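Local atomic coordinates of design construct XXA_GVDQ (Synthetic construct, PDB entry 6NZ1), a protein that is of no assigned function but folds as a computationally designed, all-helical homotrimer, one of a set of closely related sequences with divergent folds. Residues R15-I19 and E34-I39; I68-E72 and L81-K85. One frame throughout, in Å; residues are numbered along the deposited sequence.

Contact 1 of 2, residues R15-I19 and E34-I39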
loop_
_atom_site.group_PDB
_atom_site.type_symbol
_atom_site.label_atom_id
_atom_site.label_comp_id
_atom_site.label_asym_id
_atom_site.label_seq_id
_atom_site.Cartn_x
_atom_site.Cartn_y
_atom_site.Cartn_z
ATOM N N ARG B 15 -19.492 -0.102 6.577
ATOM C CA ARG B 15 -20.303 -1.199 7.088
ATOM C C ARG B 15 -19.845 -1.624 8.480
ATOM O O ARG B 15 -20.665 -1.969 9.340
ATOM C CB ARG B 15 -20.233 -2.381 6.119
ATOM C CG ARG B 15 -21.374 -2.467 5.119
ATOM C CD ARG B 15 -21.333 -3.777 4.339
ATOM N NE ARG B 15 -20.242 -3.797 3.371
ATOM C CZ ARG B 15 -20.422 -3.797 2.062
ATOM N NH1 ARG B 15 -21.652 -3.795 1.577
ATOM N NH2 ARG B 15 -19.380 -3.807 1.242
ATOM N N LEU B 16 -18.536 -1.627 8.717
ATOM C CA LEU B 16 -18.019 -2.011 10.021
ATOM C C LEU B 16 -18.354 -0.976 11.075
ATOM O O LEU B 16 -18.670 -1.319 12.213
ATOM C CB LEU B 16 -16.510 -2.193 9.944
ATOM C CG LEU B 16 -15.819 -2.798 11.158
ATOM C CD1 LEU B 16 -16.436 -4.173 11.431
ATOM C CD2 LEU B 16 -14.312 -2.903 10.999
ATOM N N ARG B 17 -18.255 0.298 10.732
ATOM C CA ARG B 17 -18.685 1.323 11.669
ATOM C C ARG B 17 -20.168 1.192 11.990
ATOM O O ARG B 17 -20.586 1.399 13.133
ATOM C CB ARG B 17 -18.372 2.688 11.087
ATOM C CG ARG B 17 -16.885 2.926 10.916
ATOM C CD ARG B 17 -16.656 4.402 10.735
ATOM N NE ARG B 17 -15.287 4.814 10.433
ATOM C CZ ARG B 17 -14.411 5.225 11.344
ATOM N NH1 ARG B 17 -14.745 5.246 12.624
ATOM N NH2 ARG B 17 -13.199 5.615 10.980
ATOM N N GLU B 18 -20.983 0.856 10.997
ATOM C CA GLU B 18 -22.395 0.631 11.267
ATOM C C GLU B 18 -22.578 -0.478 12.295
ATOM O O GLU B 18 -23.287 -0.312 13.294
ATOM C CB GLU B 18 -23.120 0.311 9.963
ATOM N N ILE B 19 -21.917 -1.612 12.082
ATOM C CA ILE B 19 -22.032 -2.711 13.028
ATOM C C ILE B 19 -21.560 -2.279 14.401
ATOM O O ILE B 19 -22.124 -2.678 15.424
ATOM C CB ILE B 19 -21.235 -3.922 12.524
ATOM C CG1 ILE B 19 -21.998 -4.621 11.404
ATOM C CG2 ILE B 19 -20.954 -4.863 13.653
ATOM C CD1 ILE B 19 -21.130 -5.504 10.531
ATOM N N GLU B 34 -20.720 -11.001 14.326
ATOM C CA GLU B 34 -20.964 -10.293 13.080
ATOM C C GLU B 34 -19.914 -9.218 12.870
ATOM O O GLU B 34 -19.432 -9.018 11.751
ATOM C CB GLU B 34 -22.377 -9.705 13.071
ATOM C CG GLU B 34 -23.398 -10.638 12.396
ATOM C CD GLU B 34 -24.846 -10.303 12.707
ATOM O OE1 GLU B 34 -25.097 -9.197 13.217
ATOM O OE2 GLU B 34 -25.734 -11.140 12.428
ATOM N N ALA B 35 -19.512 -8.540 13.940
ATOM C CA ALA B 35 -18.438 -7.571 13.802
ATOM C C ALA B 35 -17.151 -8.253 13.370
ATOM O O ALA B 35 -16.417 -7.736 12.525
ATOM C CB ALA B 35 -18.237 -6.817 15.110
ATOM N N ILE B 36 -16.856 -9.417 13.935
ATOM C CA ILE B 36 -15.636 -10.106 13.547
ATOM C C ILE B 36 -15.722 -10.550 12.099
ATOM O O ILE B 36 -14.766 -10.391 11.334
ATOM C CB ILE B 36 -15.377 -11.274 14.508
ATOM C CG1 ILE B 36 -15.156 -10.679 15.896
ATOM C CG2 ILE B 36 -14.203 -12.083 14.049
ATOM C CD1 ILE B 36 -14.572 -11.592 16.899
ATOM N N ARG B 37 -16.864 -11.105 11.696
ATOM C CA ARG B 37 -17.080 -11.437 10.293
ATOM C C ARG B 37 -16.769 -10.241 9.408
ATOM O O ARG B 37 -16.061 -10.355 8.404
ATOM C CB ARG B 37 -18.527 -11.890 10.098
ATOM C CG ARG B 37 -18.953 -12.148 8.657
ATOM C CD ARG B 37 -18.844 -13.634 8.305
ATOM N NE ARG B 37 -19.351 -13.924 6.969
ATOM C CZ ARG B 37 -19.252 -15.105 6.363
ATOM N NH1 ARG B 37 -18.649 -16.123 6.967
ATOM N NH2 ARG B 37 -19.743 -15.263 5.137
ATOM N N ALA B 38 -17.297 -9.078 9.776
ATOM C CA ALA B 38 -17.071 -7.876 8.994
ATOM C C ALA B 38 -15.602 -7.490 8.990
ATOM O O ALA B 38 -15.065 -7.060 7.968
ATOM C CB ALA B 38 -17.918 -6.742 9.555
ATOM N N ILE B 39 -14.942 -7.605 10.130
ATOM C CA ILE B 39 -13.540 -7.247 10.171
ATOM C C ILE B 39 -12.759 -8.091 9.187
ATOM O O ILE B 39 -11.873 -7.590 8.487
ATOM C CB ILE B 39 -12.999 -7.395 11.593
ATOM C CG1 ILE B 39 -13.440 -6.187 12.407
ATOM C CG2 ILE B 39 -11.510 -7.520 11.541
ATOM C CD1 ILE B 39 -13.277 -6.358 13.904
#

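Contact 2 of 2, residues I68-E72 and L81-K85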
loop_
_atom_site.group_PDB
_atom_site.type_symbol
_atom_site.label_atom_id
_atom_site.label_comp_id
_atom_site.label_asym_id
_atom_site.label_seq_id
_atom_site.Cartn_x
_atom_site.Cartn_y
_atom_site.Cartn_z
ATOM N N ILE B 68 16.567 4.151 -17.218
ATOM C CA ILE B 68 18.014 4.252 -17.101
ATOM C C ILE B 68 18.684 3.723 -18.365
ATOM O O ILE B 68 19.664 4.301 -18.850
ATOM C CB ILE B 68 18.497 3.519 -15.837
ATOM C CG1 ILE B 68 17.982 4.266 -14.596
ATOM C CG2 ILE B 68 20.014 3.418 -15.848
ATOM C CD1 ILE B 68 18.133 3.530 -13.277
ATOM N N GLU B 69 18.155 2.641 -18.938
ATOM C CA GLU B 69 18.718 2.119 -20.177
ATOM C C GLU B 69 18.554 3.110 -21.317
ATOM O O GLU B 69 19.454 3.263 -22.152
ATOM C CB GLU B 69 18.070 0.784 -20.530
ATOM C CG GLU B 69 18.335 0.310 -21.949
ATOM C CD GLU B 69 19.789 -0.041 -22.215
ATOM O OE1 GLU B 69 20.606 -0.035 -21.278
ATOM O OE2 GLU B 69 20.122 -0.321 -23.384
ATOM N N ALA B 70 17.408 3.782 -21.387
ATOM C CA ALA B 70 17.217 4.772 -22.437
ATOM C C ALA B 70 18.292 5.841 -22.365
ATOM O O ALA B 70 18.931 6.173 -23.368
ATOM C CB ALA B 70 15.831 5.398 -22.324
ATOM N N LEU B 71 18.506 6.392 -21.175
ATOM C CA LEU B 71 19.534 7.400 -20.999
ATOM C C LEU B 71 20.903 6.852 -21.340
ATOM O O LEU B 71 21.748 7.575 -21.871
ATOM C CB LEU B 71 19.527 7.900 -19.563
ATOM C CG LEU B 71 18.223 8.569 -19.141
ATOM C CD1 LEU B 71 18.301 9.019 -17.695
ATOM C CD2 LEU B 71 17.934 9.741 -20.028
ATOM N N GLU B 72 21.161 5.587 -21.012
ATOM C CA GLU B 72 22.455 5.012 -21.358
ATOM C C GLU B 72 22.565 4.752 -22.858
ATOM O O GLU B 72 23.645 4.919 -23.438
ATOM C CB GLU B 72 22.706 3.722 -20.572
ATOM C CG GLU B 72 24.116 3.145 -20.747
ATOM C CD GLU B 72 24.442 2.023 -19.784
ATOM O OE1 GLU B 72 23.549 1.587 -19.026
ATOM O OE2 GLU B 72 25.607 1.584 -19.779
ATOM N N LEU B 81 24.729 8.198 -14.658
ATOM C CA LEU B 81 24.021 6.936 -14.548
ATOM C C LEU B 81 24.346 6.226 -13.251
ATOM O O LEU B 81 23.520 5.466 -12.745
ATOM C CB LEU B 81 24.372 6.033 -15.722
ATOM C CG LEU B 81 24.081 6.625 -17.098
ATOM C CD1 LEU B 81 24.698 5.780 -18.218
ATOM C CD2 LEU B 81 22.571 6.805 -17.298
ATOM N N GLU B 82 25.539 6.455 -12.698
ATOM C CA GLU B 82 25.980 5.700 -11.531
ATOM C C GLU B 82 25.073 5.957 -10.337
ATOM O O GLU B 82 24.626 5.019 -9.670
ATOM C CB GLU B 82 27.430 6.053 -11.195
ATOM N N GLU B 83 24.796 7.228 -10.045
ATOM C CA GLU B 83 23.954 7.554 -8.902
ATOM C C GLU B 83 22.564 6.934 -9.039
ATOM O O GLU B 83 21.988 6.465 -8.050
ATOM C CB GLU B 83 23.865 9.075 -8.739
ATOM C CG GLU B 83 22.989 9.514 -7.563
ATOM C CD GLU B 83 23.003 11.002 -7.315
ATOM O OE1 GLU B 83 23.524 11.756 -8.148
ATOM O OE2 GLU B 83 22.467 11.434 -6.285
ATOM N N MET B 84 22.003 6.934 -10.252
ATOM C CA MET B 84 20.688 6.343 -10.467
ATOM C C MET B 84 20.722 4.829 -10.308
ATOM O O MET B 84 19.765 4.226 -9.818
ATOM C CB MET B 84 20.220 6.684 -11.882
ATOM C CG MET B 84 19.818 8.138 -12.118
ATOM S SD MET B 84 19.460 8.294 -13.906
ATOM C CE MET B 84 20.133 9.910 -14.224
ATOM N N LYS B 85 21.780 4.194 -10.815
ATOM C CA LYS B 85 21.897 2.750 -10.711
ATOM C C LYS B 85 22.052 2.330 -9.260
ATOM O O LYS B 85 21.512 1.300 -8.860
ATOM C CB LYS B 85 23.073 2.248 -11.551
ATOM C CG LYS B 85 22.752 2.284 -13.030
ATOM C CD LYS B 85 23.916 1.957 -13.950
ATOM C CE LYS B 85 23.444 1.953 -15.388
ATOM N NZ LYS B 85 24.497 1.480 -16.331
#

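Contact 1 of 2, residues R15-I19 and E34-I39
Leu16 CD1 lies against the peptide carbonyl of Ala35, 3.7 Å from its O, and Ile19 CD1 comes more loosely near Glu34 O; these backbone peptides are the flat groups that the two side chains meet. The remaining contacts are mostly apolar. Ala38 CB touches two methyls of helix 6-25, Leu16 CD1 at 3.5 Å and Ile19 CD1 at 3.6 Å. Leu16 holds CG anti to its own nitrogen (chi1 -171°), which sends its fork across to helix 29-73: both methyls, CD1 and CD2, reach Ile39 CG1 at 3.7 Å, the two side chains crossing at a slant, and CD1 alone also touches Ala38. Ile19 divides its branches, CG2 lying 3.7 Å from Ala35 CB. The axes of segments 15-19 and 34-39 approach to 9.6 Å, a spacing consistent with alanines at the interface. Their directions are 167° apart. Neighbouring subunits extend the packing: Leu16 rests on Val40 of the third subunit, and Ile39 meets Ile39 of both other subunits. The arrangement is that of an antiparallel helical hairpin, its outer helix laid against the central helix of a trimeric bundle.

Contact 2 of 2, residues I68-E72 and L81-K85
An antiparallel helical hairpin forms at the C-terminal end of the long helix 29-73, where helix 78-94 turns back along it, and its interface joins an apolar layer to a salt bridge. Segments 68-72 and 81-85 run antiparallel, their directions 167° apart. Leu81 points toward helix 29-73 and splits its two methyls: CD2 lies 3.9 Å from Leu71 CB, and CD1 rests against both CB and CG of Glu72, each at 3.7 Å. Deeper in, Leu71 CD1 meets the sulfur SD and the terminal methyl CE of Met84, each at 4.0 Å; the two side chains cross nearly at right angles, and the methionine is bent at its last torsion (chi3 -142°). Ile68 runs past Met84 in the opposite sense, its CD1 close to Met84 CB and O, and turns CG2 to Lys85 CE at 3.8 Å. The lysine thus passes over isoleucine with its aliphatic part before its ammonium meets the carboxylate. Lys85 NZ donates to Glu72 OE1 at 2.9 Å, approaching from 45° above the carboxylate plane. Both chains are stretched beyond CG, and the glutamate's stem lies along Leu81, so the ion pair borders the apolar layer. Beyond the hairpin, Leu71 meets Leu71 of the third subunit, and Met84 packs on Ala70 of the second subunit. Together these contacts make an antiparallel helical hairpin with an apolar interior and a salt bridge at its rim, here part of a designed homotrimer.

Overall arrangement
From the N terminus, helix 6-25 leads through a short connection into helix 29-73, and contact 1 closes this first turn, with 14 residues between its segments. The long helix then carries the chain to its other end, where helix 78-94 returns along it and contact 2 closes the second turn across 8 residues. The two closures stand in series, neither nested nor crossed. The centres of contact 1 and contact 2 are about 49 Å apart, on opposite sides of the chain's centre. The nearest atoms of contact 1 and contact 2 are about 38 Å apart. Helix 29-73 is shared by both, so the chain is a long central helix with a shorter helix folded back at each end, and both contacts touch the third subunit.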